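PDB 4A42: alpha-n-acetylglucosaminidase family protein from Clostridium perfringens, which belongs to a family 89 glycoside hydrolase, an alpha-N-acetylglucosaminidase, and as a family 32 carbohydrate-binding module probably binds sugars for that enzyme. Local coordinates for residues A[64-69]-A[129-134]; A[78-83]-A[139-144]; A[85-90]-A[111-116]. All coordinates share one frame; numbering follows the deposited sequence. Where two conformers were deposited one is given.

Contact 1 of 3, residues A[64-69]-A[129-134]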
loop_
_atom_site.group_PDB
_atom_site.type_symbol
_atom_site.label_atom_id
_atom_site.label_comp_id
_atom_site.label_asym_id
_atom_site.label_seq_id
_atom_site.Cartn_x
_atom_site.Cartn_y
_atom_site.Cartn_z
ATOM N N SER A 64 -6.473 -3.503 5.921
ATOM C CA SER A 64 -5.838 -2.250 5.617
ATOM C C SER A 64 -4.383 -2.172 6.073
ATOM O O SER A 64 -4.007 -2.810 7.030
ATOM C CB SER A 64 -6.662 -1.138 6.262
ATOM O OG SER A 64 -6.174 0.120 5.919
ATOM N N VAL A 65 -3.596 -1.370 5.376
ATOM C CA VAL A 65 -2.207 -1.090 5.735
ATOM C C VAL A 65 -1.987 0.423 5.710
ATOM O O VAL A 65 -2.409 1.084 4.771
ATOM C CB VAL A 65 -1.239 -1.713 4.705
ATOM C CG1 VAL A 65 0.216 -1.400 5.065
ATOM C CG2 VAL A 65 -1.475 -3.220 4.568
ATOM N N THR A 66 -1.331 0.977 6.727
ATOM C CA THR A 66 -1.002 2.402 6.720
ATOM C C THR A 66 0.498 2.621 6.885
ATOM O O THR A 66 1.091 2.156 7.858
ATOM C CB THR A 66 -1.729 3.166 7.839
ATOM O OG1 THR A 66 -3.146 3.065 7.649
ATOM C CG2 THR A 66 -1.333 4.644 7.815
ATOM N N PHE A 67 1.110 3.312 5.929
ATOM C CA PHE A 67 2.511 3.716 6.056
ATOM C C PHE A 67 2.568 5.129 6.609
ATOM O O PHE A 67 1.834 6.012 6.152
ATOM C CB PHE A 67 3.246 3.695 4.708
ATOM C CG PHE A 67 3.470 2.330 4.151
ATOM C CD1 PHE A 67 2.470 1.693 3.434
ATOM C CD2 PHE A 67 4.689 1.683 4.323
ATOM C CE1 PHE A 67 2.676 0.433 2.916
ATOM C CE2 PHE A 67 4.895 0.423 3.800
ATOM C CZ PHE A 67 3.887 -0.200 3.105
ATOM N N ASP A 68 3.429 5.327 7.602
ATOM C CA ASP A 68 3.743 6.652 8.122
ATOM C C ASP A 68 5.155 6.967 7.648
ATOM O O ASP A 68 6.128 6.410 8.153
ATOM C CB ASP A 68 3.651 6.665 9.655
ATOM C CG ASP A 68 3.942 8.040 10.260
ATOM O OD1 ASP A 68 4.364 8.953 9.522
ATOM O OD2 ASP A 68 3.754 8.201 11.486
ATOM N N LEU A 69 5.262 7.831 6.647
ATOM C CA LEU A 69 6.555 8.218 6.096
ATOM C C LEU A 69 7.376 9.096 7.054
ATOM O O LEU A 69 8.533 9.403 6.772
ATOM C CB LEU A 69 6.369 8.922 4.746
ATOM C CG LEU A 69 5.595 8.083 3.717
ATOM C CD1 LEU A 69 5.485 8.790 2.375
ATOM C CD2 LEU A 69 6.243 6.717 3.543
ATOM N N PHE A 129 1.071 10.120 5.390
ATOM C CA PHE A 129 0.480 8.793 5.561
ATOM C C PHE A 129 -0.059 8.267 4.249
ATOM O O PHE A 129 -0.695 8.995 3.497
ATOM C CB PHE A 129 -0.649 8.836 6.594
ATOM C CG PHE A 129 -0.221 9.348 7.940
ATOM C CD1 PHE A 129 0.251 8.484 8.916
ATOM C CD2 PHE A 129 -0.291 10.696 8.229
ATOM C CE1 PHE A 129 0.644 8.961 10.152
ATOM C CE2 PHE A 129 0.103 11.177 9.464
ATOM C CZ PHE A 129 0.566 10.307 10.425
ATOM N N VAL A 130 0.204 6.991 3.977
ATOM C CA VAL A 130 -0.346 6.340 2.803
ATOM C C VAL A 130 -1.083 5.098 3.275
ATOM O O VAL A 130 -0.490 4.209 3.896
ATOM C CB VAL A 130 0.748 5.989 1.772
ATOM C CG1 VAL A 130 0.123 5.588 0.442
ATOM C CG2 VAL A 130 1.697 7.171 1.576
ATOM N N ARG A 131 -2.386 5.051 2.997
ATOM C CA ARG A 131 -3.230 3.968 3.464
ATOM C C ARG A 131 -3.792 3.162 2.297
ATOM O O ARG A 131 -4.275 3.717 1.310
ATOM C CB ARG A 131 -4.358 4.489 4.362
ATOM C CG ARG A 131 -5.225 3.371 4.950
ATOM C CD ARG A 131 -6.112 3.880 6.072
ATOM N NE ARG A 131 -7.160 4.764 5.581
ATOM C CZ ARG A 131 -7.982 5.447 6.372
ATOM N NH1 ARG A 131 -7.869 5.336 7.691
ATOM N NH2 ARG A 131 -8.915 6.234 5.846
ATOM N N PHE A 132 -3.685 1.840 2.421
ATOM C CA PHE A 132 -4.135 0.889 1.414
ATOM C C PHE A 132 -5.277 0.088 2.000
ATOM O O PHE A 132 -5.152 -0.483 3.078
ATOM C CB PHE A 132 -2.986 -0.060 1.026
ATOM C CG PHE A 132 -1.825 0.640 0.383
ATOM C CD1 PHE A 132 -0.887 1.311 1.160
ATOM C CD2 PHE A 132 -1.668 0.638 -0.995
ATOM C CE1 PHE A 132 0.173 1.980 0.570
ATOM C CE2 PHE A 132 -0.592 1.292 -1.590
ATOM C CZ PHE A 132 0.322 1.975 -0.804
ATOM N N ASN A 133 -6.398 0.047 1.297
ATOM C CA ASN A 133 -7.512 -0.768 1.737
ATOM C C ASN A 133 -7.738 -1.857 0.716
ATOM O O ASN A 133 -7.686 -1.601 -0.482
ATOM C CB ASN A 133 -8.752 0.106 1.895
ATOM C CG ASN A 133 -8.451 1.382 2.652
ATOM O OD1 ASN A 133 -8.163 1.347 3.851
ATOM N ND2 ASN A 133 -8.474 2.515 1.948
ATOM N N PHE A 134 -7.952 -3.080 1.188
ATOM C CA PHE A 134 -8.127 -4.211 0.284
ATOM C C PHE A 134 -9.468 -4.870 0.537
ATOM O O PHE A 134 -9.782 -5.235 1.664
ATOM C CB PHE A 134 -6.995 -5.227 0.459
ATOM C CG PHE A 134 -5.631 -4.643 0.252
ATOM C CD1 PHE A 134 -5.199 -4.304 -1.017
ATOM C CD2 PHE A 134 -4.787 -4.411 1.325
ATOM C CE1 PHE A 134 -3.951 -3.753 -1.223
ATOM C CE2 PHE A 134 -3.516 -3.857 1.126
ATOM C CZ PHE A 134 -3.099 -3.537 -0.150
#
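F132 O takes the backbone N-H of V65, with V65 N at 2.9 Å. S64 CA also brings a C-H to it, and S64 OG lies 3.1 Å from F132 O. The same hydroxyl oxygen is 3.1 Å from N133 OD1. The S64 torsion (chi1 -175°) sets OG beside its own carbonyl carbon and between these two oxygens. N133 ND2 bonds E93. V65 O in turn accepts from F132 N. The F67–V130 pair repeats this two-bond pattern, with F67 N to V130 O at 2.7 Å. Strands 63-69 and 126-134 are thus antiparallel neighbours in one sheet of the beta-sandwich of the F5/8 type C (discoidin-like) fold. V65, F67, V130 and F132 line the core face. There F67 CD1 meets F132 CE1 at 3.7 Å, and the two ring planes are 78° apart. Strand 141-148 of the other sheet packs on both rings. On the other face, the aliphatic part of R131 passes T66, with CG 3.4 Å from T66 OG1. Its guanidinium group reaches E93 and makes a cation-pi contact with W101. D68 runs side by side with the F129 ring, CG 3.4 Å from F129 CE1, and its carboxylate is salt-bridged to R128.

Contact 2 of 3, residues A[78-83]-A[139-144]. With CA (calcium ion), chain C.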
loop_
_atom_site.group_PDB
_atom_site.type_symbol
_atom_site.label_atom_id
_atom_site.label_comp_id
_atom_site.label_asym_id
_atom_site.label_seq_id
_atom_site.Cartn_x
_atom_site.Cartn_y
_atom_site.Cartn_z
ATOM N N ILE A 78 3.207 4.521 -6.950
ATOM C CA ILE A 78 3.042 3.425 -6.011
ATOM C C ILE A 78 2.812 2.098 -6.739
ATOM O O ILE A 78 1.954 2.008 -7.626
ATOM C CB ILE A 78 1.866 3.692 -5.035
ATOM C CG1 ILE A 78 2.114 4.985 -4.239
ATOM C CG2 ILE A 78 1.650 2.476 -4.117
ATOM C CD1 ILE A 78 0.900 5.512 -3.479
ATOM N N ASP A 79 3.578 1.071 -6.368
ATOM C CA ASP A 79 3.339 -0.289 -6.862
ATOM C C ASP A 79 2.837 -1.195 -5.744
ATOM O O ASP A 79 3.377 -1.187 -4.641
ATOM C CB ASP A 79 4.620 -0.940 -7.382
ATOM C CG ASP A 79 5.150 -0.300 -8.632
ATOM O OD1 ASP A 79 4.400 0.453 -9.284
ATOM O OD2 ASP A 79 6.331 -0.568 -8.957
ATOM N N ILE A 80 1.843 -2.018 -6.053
ATOM C CA ILE A 80 1.402 -3.071 -5.151
ATOM C C ILE A 80 1.642 -4.401 -5.840
ATOM O O ILE A 80 1.067 -4.675 -6.892
ATOM C CB ILE A 80 -0.094 -2.963 -4.812
ATOM C CG1 ILE A 80 -0.414 -1.580 -4.249
ATOM C CG2 ILE A 80 -0.510 -4.067 -3.817
ATOM C CD1 ILE A 80 -1.886 -1.264 -4.235
ATOM N N VAL A 81 2.500 -5.220 -5.256
ATOM C CA VAL A 81 2.793 -6.527 -5.821
ATOM C C VAL A 81 1.796 -7.512 -5.219
ATOM O O VAL A 81 1.804 -7.735 -4.003
ATOM C CB VAL A 81 4.247 -6.947 -5.515
ATOM C CG1 VAL A 81 4.555 -8.297 -6.139
ATOM C CG2 VAL A 81 5.220 -5.893 -6.040
ATOM N N SER A 82 0.918 -8.058 -6.057
ATOM C CA SER A 82 -0.202 -8.875 -5.575
ATOM C C SER A 82 -0.010 -10.333 -5.934
ATOM O O SER A 82 -0.008 -10.688 -7.107
ATOM C CB SER A 82 -1.519 -8.371 -6.174
ATOM O OG SER A 82 -2.615 -9.089 -5.636
ATOM N N LYS A 83 0.134 -11.176 -4.916
ATOM C CA LYS A 83 0.506 -12.567 -5.119
ATOM C C LYS A 83 -0.658 -13.558 -4.982
ATOM O O LYS A 83 -0.518 -14.730 -5.328
ATOM C CB LYS A 83 1.680 -12.935 -4.195
ATOM C CG LYS A 83 3.010 -12.296 -4.630
ATOM C CD LYS A 83 3.714 -13.143 -5.692
ATOM C CE LYS A 83 4.917 -12.422 -6.294
ATOM N NZ LYS A 83 5.719 -13.321 -7.205
ATOM N N VAL A 139 -6.406 -12.029 -0.318
ATOM C CA VAL A 139 -5.350 -11.038 -0.482
ATOM C C VAL A 139 -3.995 -11.515 0.018
ATOM O O VAL A 139 -3.875 -11.906 1.156
ATOM C CB VAL A 139 -5.735 -9.757 0.295
ATOM C CG1 VAL A 139 -4.621 -8.753 0.300
ATOM C CG2 VAL A 139 -6.989 -9.148 -0.291
ATOM N N LYS A 140 -2.975 -11.453 -0.827
ATOM C CA LYS A 140 -1.621 -11.764 -0.398
ATOM C C LYS A 140 -0.710 -10.739 -1.041
ATOM O O LYS A 140 -0.493 -10.784 -2.226
ATOM C CB LYS A 140 -1.221 -13.180 -0.828
ATOM C CG LYS A 140 -2.206 -14.227 -0.374
ATOM C CD LYS A 140 -1.777 -15.634 -0.739
ATOM C CE LYS A 140 -2.739 -16.632 -0.135
ATOM N NZ LYS A 140 -2.313 -18.027 -0.311
ATOM N N ILE A 141 -0.163 -9.833 -0.253
ATOM C CA ILE A 141 0.632 -8.747 -0.810
ATOM C C ILE A 141 2.122 -9.036 -0.658
ATOM O O ILE A 141 2.632 -9.182 0.451
ATOM C CB ILE A 141 0.277 -7.407 -0.115
ATOM C CG1 ILE A 141 -1.229 -7.128 -0.200
ATOM C CG2 ILE A 141 1.101 -6.250 -0.703
ATOM C CD1 ILE A 141 -1.773 -7.056 -1.603
ATOM N N GLY A 142 2.822 -9.142 -1.776
ATOM C CA GLY A 142 4.239 -9.447 -1.743
ATOM C C GLY A 142 5.099 -8.249 -1.408
ATOM O O GLY A 142 6.175 -8.415 -0.840
ATOM N N GLU A 143 4.644 -7.053 -1.762
ATOM C CA GLU A 143 5.436 -5.860 -1.552
ATOM C C GLU A 143 4.594 -4.633 -1.894
ATOM O O GLU A 143 3.775 -4.682 -2.809
ATOM C CB GLU A 143 6.660 -5.905 -2.472
ATOM C CG GLU A 143 7.752 -4.929 -2.096
ATOM C CD GLU A 143 8.639 -5.382 -0.931
ATOM O OE1 GLU A 143 8.527 -6.503 -0.396
ATOM O OE2 GLU A 143 9.492 -4.588 -0.554
ATOM N N ILE A 144 4.790 -3.551 -1.149
ATOM C CA ILE A 144 4.235 -2.250 -1.513
ATOM C C ILE A 144 5.390 -1.275 -1.632
ATOM O O ILE A 144 6.175 -1.102 -0.701
ATOM C CB ILE A 144 3.230 -1.731 -0.470
ATOM C CG1 ILE A 144 1.985 -2.623 -0.476
ATOM C CG2 ILE A 144 2.850 -0.274 -0.754
ATOM C CD1 ILE A 144 1.021 -2.310 0.623
HETATM CA CA CA C . 7.993 -8.748 0.569
HETATM O O HOH W 1 -3.363 -10.764 -3.569
#
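V81 meets G142 and E143, two ligands of the calcium ion, which is 2.3 Å from G142 O and 2.5 Å from E143 OE1. They bind it at a beta bulge in the antiparallel pairing of strands 77-82 and 141-148, within the F5/8 type C beta-sandwich. N45, D48, N50 and T53 complete the metal site. The E143 chain bends at chi2 (79°), which turns its carboxylate to the ion. Its second oxygen, OE2, is held by the backbone N-H of G49. Behind this first shell, V81 bonds to both residues of the bulge. V81 N donates to E143 O at 2.8 Å. V81 O accepts from G142 N, which is tilted 30° from the carbonyl plane. V81 CG2 also lies alongside E143, 3.8 Å from its CB. The register slips by one residue here, so S82 pairs with I141. E143 N is buried and has no partner in the model. On the core face, I80 CG2 touches I141 CD1 at 3.9 Å, and F132 packs against I80 and I144. Past the bulge, K83 N donates to K140 O at 2.8 Å. A water joins the two segments nearby: it accepts from K140 N and is hydrogen-bonded to S82 OG at 2.8 Å.

Contact 3 of 3, residues A[85-90]-A[111-116]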
loop_
_atom_site.group_PDB
_atom_site.type_symbol
_atom_site.label_atom_id
_atom_site.label_comp_id
_atom_site.label_asym_id
_atom_site.label_seq_id
_atom_site.Cartn_x
_atom_site.Cartn_y
_atom_site.Cartn_z
ATOM N N ASN A 85 -4.549 -15.177 -5.791
ATOM C CA ASN A 85 -5.118 -15.605 -7.074
ATOM C C ASN A 85 -6.092 -14.631 -7.734
ATOM O O ASN A 85 -6.134 -14.506 -8.976
ATOM C CB ASN A 85 -5.797 -16.959 -6.928
ATOM C CG ASN A 85 -4.814 -18.091 -6.884
ATOM O OD1 ASN A 85 -3.658 -17.939 -7.285
ATOM N ND2 ASN A 85 -5.264 -19.247 -6.409
ATOM N N SER A 86 -6.882 -13.961 -6.908
ATOM C CA SER A 86 -7.989 -13.155 -7.381
ATOM C C SER A 86 -7.502 -11.771 -7.774
ATOM O O SER A 86 -6.553 -11.265 -7.192
ATOM C CB SER A 86 -9.056 -13.034 -6.278
ATOM O OG SER A 86 -9.716 -14.271 -6.039
ATOM N N PRO A 87 -8.165 -11.141 -8.754
ATOM C CA PRO A 87 -7.855 -9.740 -9.057
ATOM C C PRO A 87 -7.944 -8.902 -7.791
ATOM O O PRO A 87 -8.873 -9.051 -7.001
ATOM C CB PRO A 87 -8.956 -9.348 -10.041
ATOM C CG PRO A 87 -9.298 -10.655 -10.716
ATOM C CD PRO A 87 -9.231 -11.670 -9.618
ATOM N N LEU A 88 -6.971 -8.029 -7.592
ATOM C CA LEU A 88 -6.947 -7.216 -6.388
ATOM C C LEU A 88 -7.967 -6.096 -6.469
ATOM O O LEU A 88 -8.059 -5.398 -7.472
ATOM C CB LEU A 88 -5.549 -6.646 -6.164
ATOM C CG LEU A 88 -5.309 -6.006 -4.797
ATOM C CD1 LEU A 88 -5.334 -7.072 -3.710
ATOM C CD2 LEU A 88 -3.985 -5.267 -4.793
ATOM N N LYS A 89 -8.744 -5.943 -5.404
ATOM C CA LYS A 89 -9.653 -4.817 -5.256
ATOM C C LYS A 89 -9.098 -3.973 -4.130
ATOM O O LYS A 89 -8.878 -4.473 -3.030
ATOM C CB LYS A 89 -11.074 -5.297 -4.952
ATOM C CG LYS A 89 -11.712 -6.058 -6.113
ATOM C CD LYS A 89 -13.027 -6.714 -5.716
ATOM C CE LYS A 89 -13.579 -7.536 -6.861
ATOM N NZ LYS A 89 -14.026 -6.659 -7.960
ATOM N N TYR A 90 -8.860 -2.689 -4.401
ATOM C CA TYR A 90 -8.095 -1.864 -3.471
ATOM C C TYR A 90 -8.354 -0.383 -3.689
ATOM O O TYR A 90 -8.852 0.032 -4.753
ATOM C CB TYR A 90 -6.587 -2.140 -3.619
ATOM C CG TYR A 90 -5.988 -1.623 -4.917
ATOM C CD1 TYR A 90 -6.098 -2.351 -6.098
ATOM C CD2 TYR A 90 -5.342 -0.384 -4.973
ATOM C CE1 TYR A 90 -5.566 -1.872 -7.296
ATOM C CE2 TYR A 90 -4.798 0.096 -6.170
ATOM C CZ TYR A 90 -4.920 -0.655 -7.327
ATOM O OH TYR A 90 -4.407 -0.211 -8.537
ATOM N N GLU A 111 -11.501 -5.799 -11.689
ATOM C CA GLU A 111 -11.511 -7.197 -12.095
ATOM C C GLU A 111 -10.288 -7.562 -12.927
ATOM O O GLU A 111 -10.151 -8.702 -13.332
ATOM C CB GLU A 111 -12.792 -7.544 -12.857
ATOM C CG GLU A 111 -14.052 -7.429 -12.025
ATOM C CD GLU A 111 -14.110 -8.446 -10.900
ATOM O OE1 GLU A 111 -13.275 -9.375 -10.883
ATOM O OE2 GLU A 111 -14.997 -8.310 -10.027
ATOM N N GLU A 112 -9.401 -6.596 -13.179
ATOM C CA GLU A 112 -8.210 -6.865 -13.984
ATOM C C GLU A 112 -7.195 -7.641 -13.143
ATOM O O GLU A 112 -6.901 -7.258 -12.012
ATOM C CB GLU A 112 -7.585 -5.563 -14.513
ATOM C CG GLU A 112 -6.469 -5.771 -15.561
ATOM C CD GLU A 112 -5.793 -4.476 -15.986
ATOM O OE1 GLU A 112 -5.918 -3.462 -15.280
ATOM O OE2 GLU A 112 -5.118 -4.464 -17.032
ATOM N N ASN A 113 -6.684 -8.736 -13.698
ATOM C CA ASN A 113 -5.739 -9.579 -12.971
ATOM C C ASN A 113 -4.320 -9.259 -13.395
ATOM O O ASN A 113 -3.906 -9.557 -14.528
ATOM C CB ASN A 113 -6.049 -11.061 -13.169
ATOM C CG ASN A 113 -5.543 -11.917 -12.011
ATOM O OD1 ASN A 113 -4.486 -11.647 -11.439
ATOM N ND2 ASN A 113 -6.301 -12.945 -11.658
ATOM N N LYS A 114 -3.580 -8.633 -12.485
ATOM C CA LYS A 114 -2.206 -8.219 -12.762
ATOM C C LYS A 114 -1.278 -8.668 -11.650
ATOM O O LYS A 114 -1.699 -8.845 -10.500
ATOM C CB LYS A 114 -2.101 -6.698 -12.923
ATOM C CG LYS A 114 -2.980 -6.120 -14.034
ATOM C CD LYS A 114 -2.502 -4.750 -14.473
ATOM C CE LYS A 114 -2.707 -3.691 -13.409
ATOM N NZ LYS A 114 -2.341 -2.337 -13.929
ATOM N N ALA A 115 -0.006 -8.844 -11.989
ATOM C CA ALA A 115 0.980 -9.220 -10.980
ATOM C C ALA A 115 1.336 -8.006 -10.117
ATOM O O ALA A 115 1.494 -8.116 -8.897
ATOM C CB ALA A 115 2.236 -9.796 -11.656
ATOM N N VAL A 116 1.454 -6.849 -10.760
ATOM C CA VAL A 116 1.787 -5.609 -10.082
ATOM C C VAL A 116 0.755 -4.554 -10.449
ATOM O O VAL A 116 0.499 -4.297 -11.630
ATOM C CB VAL A 116 3.181 -5.116 -10.487
ATOM C CG1 VAL A 116 3.530 -3.821 -9.754
ATOM C CG2 VAL A 116 4.208 -6.187 -10.183
#
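P87 and N113 cross at about a right angle, and the proline ring lies beside the asparagine amide. P87 CD is 3.8 Å from N113 ND2. N113 extends its amide past the ring to the backbone of N85. There N113 ND2 donates to N85 O at 3.1 Å. The acceptor lies close to the amide plane, and the bond is fairly straight at 158°. P87 also rests on the opposite backbone: its CG is 3.4 Å from E111 O and its CB 3.5 Å from E112 O. These are the loops leading into strands 90-95 and 116-120, which belong to different sheets of the F5/8 type C beta-sandwich. The contact is on the surface, and the side chain of L88 is about 14 Å from the calcium ion. K89 and E111 meet at an oblique angle. K89 NZ forms a salt bridge to E111 OE2 at 2.8 Å, and it comes from above the carboxylate plane, 71° out of it. The bend at the end of the lysine (chi4 -69°) and the bend of E111 at chi2 bring the two charges together. K89 NZ also donates to N110 O. Y117 OH is hydrogen-bonded to both L88 N and E112 O, and so links the two loops.

How the contacts relate
From the N terminus, the first of these segments lies on strand 63-69, which contact 1 joins to strand 126-134 some sixty residues later. Strand 77-82 follows later and is joined by contact 2 to strand 141-148. The two closures cross, since their segments alternate along the chain. Contact 3, between 85-90 and 111-116, closes a short loop that falls within both spans. Contacts 1 and 2 belong to the two sheets of the sandwich, and they meet in the core, where F132 CZ lies 3.4 Å from I144 CG2. Contact 3 lies at the surface, where L88 and Y90 pack on F134 and I80 and so tie the loops to both sheets. A115 O probably accepts a hydrogen bond from S82 N.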